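Local structure of hypothetical membrane protein (6JSD) at residues A[60-65]-A[82-87]; A[76-81]-A[96-101]. The protein binds heme b through an HtaA domain, the part held in this chain, and probably serves in heme uptake at the cell envelope of Corynebacterium glutamicum. The protein carries 1 engineered substitution. One frame throughout, in Å; residues are numbered along the deposited sequence.

How the contacts relate
Both contacts use the strand 77-88, which turns a corner at Asn82: contact 1 joins its later half to 60-65, contact 2 its earlier half to 96-101. Both are partly buried, with five of twelve touching residues buried in contact 1 and four of eleven in contact 2. Contact 1 has a buried apolar face of isoleucines and phenylalanines and a polar face of serine, asparagine and glutamate; contact 2 belongs to the 77-88/91-101 hairpin, and its Met78 and Ser100 lie near heme-binding residues. The contacts meet at the corner, where Asn82 ND2 is 3.3 Å from Asp97 OD2, probably a hydrogen bond, and Ile83 CG2 packs on Ala96 CB.

Contact 1: residues A[60-65]-A[82-87]; sequences SINFPG and NIEISF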
loop_
_atom_site.group_PDB
_atom_site.type_symbol
_atom_site.label_atom_id
_atom_site.label_comp_id
_atom_site.label_asym_id
_atom_site.label_seq_id
_atom_site.Cartn_x
_atom_site.Cartn_y
_atom_site.Cartn_z
ATOM N N SER A 60 -25.194 7.854 -20.172
ATOM C CA SER A 60 -24.963 8.014 -18.736
ATOM C C SER A 60 -25.714 6.895 -18.043
ATOM O O SER A 60 -26.913 6.720 -18.280
ATOM C CB SER A 60 -25.450 9.372 -18.220
ATOM O OG SER A 60 -24.460 10.366 -18.380
ATOM N N ILE A 61 -25.002 6.119 -17.240
ATOM C CA ILE A 61 -25.538 4.964 -16.540
ATOM C C ILE A 61 -25.410 5.245 -15.046
ATOM O O ILE A 61 -24.303 5.509 -14.562
ATOM C CB ILE A 61 -24.767 3.685 -16.897
ATOM C CG1 ILE A 61 -24.440 3.614 -18.410
ATOM C CG2 ILE A 61 -25.513 2.476 -16.401
ATOM C CD1 ILE A 61 -25.627 3.564 -19.309
ATOM N N ASN A 62 -26.522 5.158 -14.318
ATOM C CA ASN A 62 -26.550 5.450 -12.889
ATOM C C ASN A 62 -26.574 4.189 -12.042
ATOM O O ASN A 62 -27.172 3.181 -12.423
ATOM C CB ASN A 62 -27.763 6.299 -12.534
ATOM C CG ASN A 62 -27.641 7.682 -13.048
ATOM O OD1 ASN A 62 -26.748 8.415 -12.637
ATOM N ND2 ASN A 62 -28.516 8.055 -13.973
ATOM N N PHE A 63 -25.925 4.267 -10.859
ATOM C CA PHE A 63 -25.862 3.139 -9.934
ATOM C C PHE A 63 -26.042 3.629 -8.501
ATOM O O PHE A 63 -25.215 4.405 -8.015
ATOM C CB PHE A 63 -24.526 2.400 -10.040
ATOM C CG PHE A 63 -24.191 1.898 -11.431
ATOM C CD1 PHE A 63 -24.584 0.639 -11.838
ATOM C CD2 PHE A 63 -23.449 2.678 -12.309
ATOM C CE1 PHE A 63 -24.266 0.164 -13.093
ATOM C CE2 PHE A 63 -23.129 2.211 -13.570
ATOM C CZ PHE A 63 -23.538 0.946 -13.954
ATOM N N PRO A 64 -27.084 3.203 -7.790
ATOM C CA PRO A 64 -27.195 3.556 -6.364
ATOM C C PRO A 64 -26.167 2.801 -5.532
ATOM O O PRO A 64 -25.391 2.012 -6.082
ATOM C CB PRO A 64 -28.629 3.148 -6.011
ATOM C CG PRO A 64 -28.943 2.044 -6.954
ATOM C CD PRO A 64 -28.206 2.367 -8.246
ATOM N N GLY A 65 -26.140 3.020 -4.220
ATOM C CA GLY A 65 -25.224 2.266 -3.390
ATOM C C GLY A 65 -23.980 3.057 -3.010
ATOM O O GLY A 65 -23.582 4.018 -3.673
ATOM N N ASN A 82 -23.195 6.487 -5.131
ATOM C CA ASN A 82 -24.030 6.824 -6.280
ATOM C C ASN A 82 -23.177 7.109 -7.517
ATOM O O ASN A 82 -23.215 8.198 -8.099
ATOM C CB ASN A 82 -24.938 8.016 -5.960
ATOM C CG ASN A 82 -25.948 7.706 -4.870
ATOM O OD1 ASN A 82 -26.472 6.593 -4.778
ATOM N ND2 ASN A 82 -26.218 8.692 -4.030
ATOM N N ILE A 83 -22.389 6.109 -7.911
ATOM C CA ILE A 83 -21.475 6.325 -9.020
ATOM C C ILE A 83 -22.255 6.440 -10.322
ATOM O O ILE A 83 -23.376 5.916 -10.476
ATOM C CB ILE A 83 -20.404 5.221 -9.118
ATOM C CG1 ILE A 83 -20.997 3.948 -9.725
ATOM C CG2 ILE A 83 -19.740 4.988 -7.745
ATOM C CD1 ILE A 83 -19.944 2.926 -10.188
ATOM N N GLU A 84 -21.650 7.143 -11.269
ATOM C CA GLU A 84 -22.228 7.361 -12.579
ATOM C C GLU A 84 -21.129 7.233 -13.622
ATOM O O GLU A 84 -20.066 7.850 -13.491
ATOM C CB GLU A 84 -22.883 8.742 -12.655
ATOM C CG GLU A 84 -23.370 9.106 -14.034
ATOM C CD GLU A 84 -23.589 10.602 -14.187
ATOM O OE1 GLU A 84 -23.544 11.319 -13.161
ATOM O OE2 GLU A 84 -23.801 11.059 -15.333
ATOM N N ILE A 85 -21.381 6.426 -14.640
ATOM C CA ILE A 85 -20.484 6.280 -15.779
ATOM C C ILE A 85 -21.097 7.042 -16.941
ATOM O O ILE A 85 -22.220 6.739 -17.366
ATOM C CB ILE A 85 -20.282 4.805 -16.149
ATOM C CG1 ILE A 85 -19.605 4.063 -15.018
ATOM C CG2 ILE A 85 -19.480 4.686 -17.446
ATOM C CD1 ILE A 85 -19.445 2.592 -15.283
ATOM N N SER A 86 -20.383 8.046 -17.442
ATOM C CA SER A 86 -20.821 8.767 -18.623
ATOM C C SER A 86 -19.820 8.522 -19.744
ATOM O O SER A 86 -18.623 8.361 -19.506
ATOM C CB SER A 86 -20.973 10.268 -18.355
ATOM O OG SER A 86 -19.726 10.861 -18.044
ATOM N N PHE A 87 -20.321 8.466 -20.971
ATOM C CA PHE A 87 -19.430 8.282 -22.103
ATOM C C PHE A 87 -19.914 9.115 -23.271
ATOM O O PHE A 87 -21.109 9.384 -23.429
ATOM C CB PHE A 87 -19.275 6.802 -22.523
ATOM C CG PHE A 87 -20.569 6.119 -22.890
ATOM C CD1 PHE A 87 -21.318 5.472 -21.919
ATOM C CD2 PHE A 87 -21.019 6.107 -24.206
ATOM C CE1 PHE A 87 -22.499 4.842 -22.238
ATOM C CE2 PHE A 87 -22.206 5.477 -24.542
ATOM C CZ PHE A 87 -22.949 4.839 -23.556
HETATM O O HOH W 1 -22.899 3.584 -6.463
#
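An antiparallel strand pair of the HtaA domain brings 60-65 alongside 82-87. Ile61 and Ile85 form the hydrogen-bonded pair, with Ile61 N to Ile85 O at 2.9 Å and the return bond from Ile85 N to Ile61 O. Phe63 N bonds to Ile83 O at 3.1 Å, a bent bond (137° at the hydrogen), and the same carbonyl oxygen lies at the edge of the Phe63 ring, in its plane. Ile83 turns CG1 between its backbone N and carbonyl carbon (chi1 77°), which brings CG1 to 3.8 Å from Phe63 CD2; Ile85 CD1 meets Phe63 CE2 at 4.1 Å. On the other face, Asn62 and Glu84 run side by side, and Glu84 OE2 lies 3.2 Å from Ser60 OG while its OE1 forms a salt bridge with Arg112. At the corner of the second strand, Asn82 N makes a nearly straight bond to Gly65 O, and a water accepts from Ile83 N. Strands 113-125 (Leu118, Phe120) and 159-165 (Ile159, Phe161) cover Ile61, Ile85 and Phe87, while Ala8, Ser9 and Ala10 of the second subunit pack on Ile61, Phe63 and Ile85 respectively. This antiparallel ladder has one face in the core of the beta-rich HtaA domain, the opposite polar.

Contact 2: residues A[76-81]-A[96-101]; sequences LDMQIA and ADVVSS
Met78 and Val98 interlock on one face of the beta hairpin formed by strands 77-88 and 91-101. The methionine chain leaves with CG anti to the backbone N and then bends at CB-CG (chi2 101°), which carries CE across to Val98 CG1 at 3.6 Å, while SD lies 4.0 Å from Ser100 CB. The methyl thus reaches diagonally past its direct partner, Ser100, to the valine two residues back. Ile80 repeats the step: its CG2 branch, anti to the backbone N, rests on Ala96 CB at 3.6 Å, where the small alanine accommodates it, and its CG1 branch only grazes Val98 CG2. Met78 CE is therefore the bump, filling the hollow between Val98 CG1 and Ile80 CG1.

On the reverse face the contacts are made close to the backbone. Gln79 CB lies 4.3 Å from Val99 CB, Ala81 CB is equally near Asp97 CB, and Ser101 OG lies against Asp77 CB at 3.6 Å. Five backbone hydrogen bonds hold the ladder, among them Gln79 N to Val99 O at 2.7 Å; past its end, a water accepts from Asp77 N and donates to Ser101 O. The carboxylates find their main partners outside the pair: Asp77 OD1 bonds to His68 NE2, and Asp97 OD1 forms a salt bridge with Arg112.

Strand 66-70 flanks the hairpin beside 77-81, and strands 107-111 and 113-125 flank it beside 96-101. Met78 touches Phe146, and Ser100 lies about 5 Å from the heme-binding Phe149, side chain to side chain, next to Tyr110 of strand 107-111.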
loop_
_atom_site.group_PDB
_atom_site.type_symbol
_atom_site.label_atom_id
_atom_site.label_comp_id
_atom_site.label_asym_id
_atom_site.label_seq_id
_atom_site.Cartn_x
_atom_site.Cartn_y
_atom_site.Cartn_z
ATOM N N LEU A 76 -6.918 6.776 7.288
ATOM C CA LEU A 76 -7.494 6.613 5.961
ATOM C C LEU A 76 -8.999 6.453 6.129
ATOM O O LEU A 76 -9.450 5.510 6.781
ATOM C CB LEU A 76 -6.876 5.400 5.272
ATOM C CG LEU A 76 -7.066 5.291 3.765
ATOM C CD1 LEU A 76 -6.677 6.604 3.111
ATOM C CD2 LEU A 76 -6.231 4.137 3.217
ATOM N N ASP A 77 -9.773 7.392 5.585
ATOM C CA ASP A 77 -11.225 7.372 5.750
ATOM C C ASP A 77 -11.878 7.960 4.508
ATOM O O ASP A 77 -11.671 9.134 4.198
ATOM C CB ASP A 77 -11.635 8.149 6.993
ATOM C CG ASP A 77 -13.014 7.770 7.491
ATOM O OD1 ASP A 77 -13.858 7.341 6.691
ATOM O OD2 ASP A 77 -13.263 7.906 8.701
ATOM N N MET A 78 -12.690 7.164 3.816
ATOM C CA MET A 78 -13.149 7.578 2.499
ATOM C C MET A 78 -14.474 6.908 2.186
ATOM O O MET A 78 -14.637 5.704 2.430
ATOM C CB MET A 78 -12.098 7.217 1.445
ATOM C CG MET A 78 -12.588 7.266 0.023
ATOM S SD MET A 78 -12.044 8.788 -0.752
ATOM C CE MET A 78 -12.847 8.656 -2.337
ATOM N N GLN A 79 -15.405 7.681 1.624
ATOM C CA GLN A 79 -16.699 7.158 1.187
ATOM C C GLN A 79 -17.035 7.633 -0.222
ATOM O O GLN A 79 -16.912 8.824 -0.525
ATOM C CB GLN A 79 -17.821 7.578 2.147
ATOM C CG GLN A 79 -19.140 6.901 1.838
ATOM C CD GLN A 79 -20.301 7.509 2.597
ATOM O OE1 GLN A 79 -21.402 7.651 2.056
ATOM N NE2 GLN A 79 -20.061 7.883 3.854
ATOM N N ILE A 80 -17.490 6.700 -1.063
ATOM C CA ILE A 80 -17.923 6.962 -2.436
ATOM C C ILE A 80 -19.351 6.452 -2.586
ATOM O O ILE A 80 -19.656 5.335 -2.152
ATOM C CB ILE A 80 -16.999 6.264 -3.452
ATOM C CG1 ILE A 80 -15.589 6.822 -3.344
ATOM C CG2 ILE A 80 -17.522 6.412 -4.883
ATOM C CD1 ILE A 80 -14.587 6.024 -4.155
ATOM N N ALA A 81 -20.224 7.250 -3.208
ATOM C CA ALA A 81 -21.611 6.827 -3.353
ATOM C C ALA A 81 -22.197 7.254 -4.691
ATOM O O ALA A 81 -21.789 8.258 -5.289
ATOM C CB ALA A 81 -22.494 7.380 -2.218
ATOM N N ALA A 96 -19.096 10.676 -8.857
ATOM C CA ALA A 96 -19.613 10.103 -7.618
ATOM C C ALA A 96 -19.689 11.156 -6.511
ATOM O O ALA A 96 -19.001 12.180 -6.536
ATOM C CB ALA A 96 -18.760 8.918 -7.156
ATOM N N ASP A 97 -20.539 10.868 -5.529
ATOM C CA ASP A 97 -20.562 11.612 -4.277
ATOM C C ASP A 97 -19.418 11.118 -3.408
ATOM O O ASP A 97 -19.325 9.915 -3.136
ATOM C CB ASP A 97 -21.893 11.411 -3.567
ATOM C CG ASP A 97 -23.069 11.795 -4.422
ATOM O OD1 ASP A 97 -22.885 12.632 -5.331
ATOM O OD2 ASP A 97 -24.174 11.263 -4.183
ATOM N N VAL A 98 -18.548 12.028 -2.974
ATOM C CA VAL A 98 -17.329 11.660 -2.259
ATOM C C VAL A 98 -17.277 12.410 -0.934
ATOM O O VAL A 98 -17.486 13.627 -0.897
ATOM C CB VAL A 98 -16.068 11.954 -3.091
ATOM C CG1 VAL A 98 -14.812 11.653 -2.272
ATOM C CG2 VAL A 98 -16.070 11.145 -4.406
ATOM N N VAL A 99 -17.000 11.673 0.142
ATOM C CA VAL A 99 -16.656 12.215 1.450
ATOM C C VAL A 99 -15.314 11.611 1.832
ATOM O O VAL A 99 -15.117 10.399 1.702
ATOM C CB VAL A 99 -17.732 11.894 2.513
ATOM C CG1 VAL A 99 -17.296 12.379 3.897
ATOM C CG2 VAL A 99 -19.079 12.520 2.121
ATOM N N SER A 100 -14.386 12.451 2.288
ATOM C CA SER A 100 -13.045 11.981 2.612
ATOM C C SER A 100 -12.506 12.717 3.830
ATOM O O SER A 100 -12.870 13.866 4.086
ATOM C CB SER A 100 -12.090 12.185 1.436
ATOM O OG SER A 100 -10.747 12.058 1.859
ATOM N N SER A 101 -11.625 12.049 4.567
ATOM C CA SER A 101 -10.894 12.659 5.669
ATOM C C SER A 101 -9.452 12.947 5.262
ATOM O O SER A 101 -8.882 12.270 4.400
ATOM C CB SER A 101 -10.901 11.759 6.912
ATOM O OG SER A 101 -12.204 11.651 7.462
HETATM O O HOH W 2 -8.585 9.489 4.719
#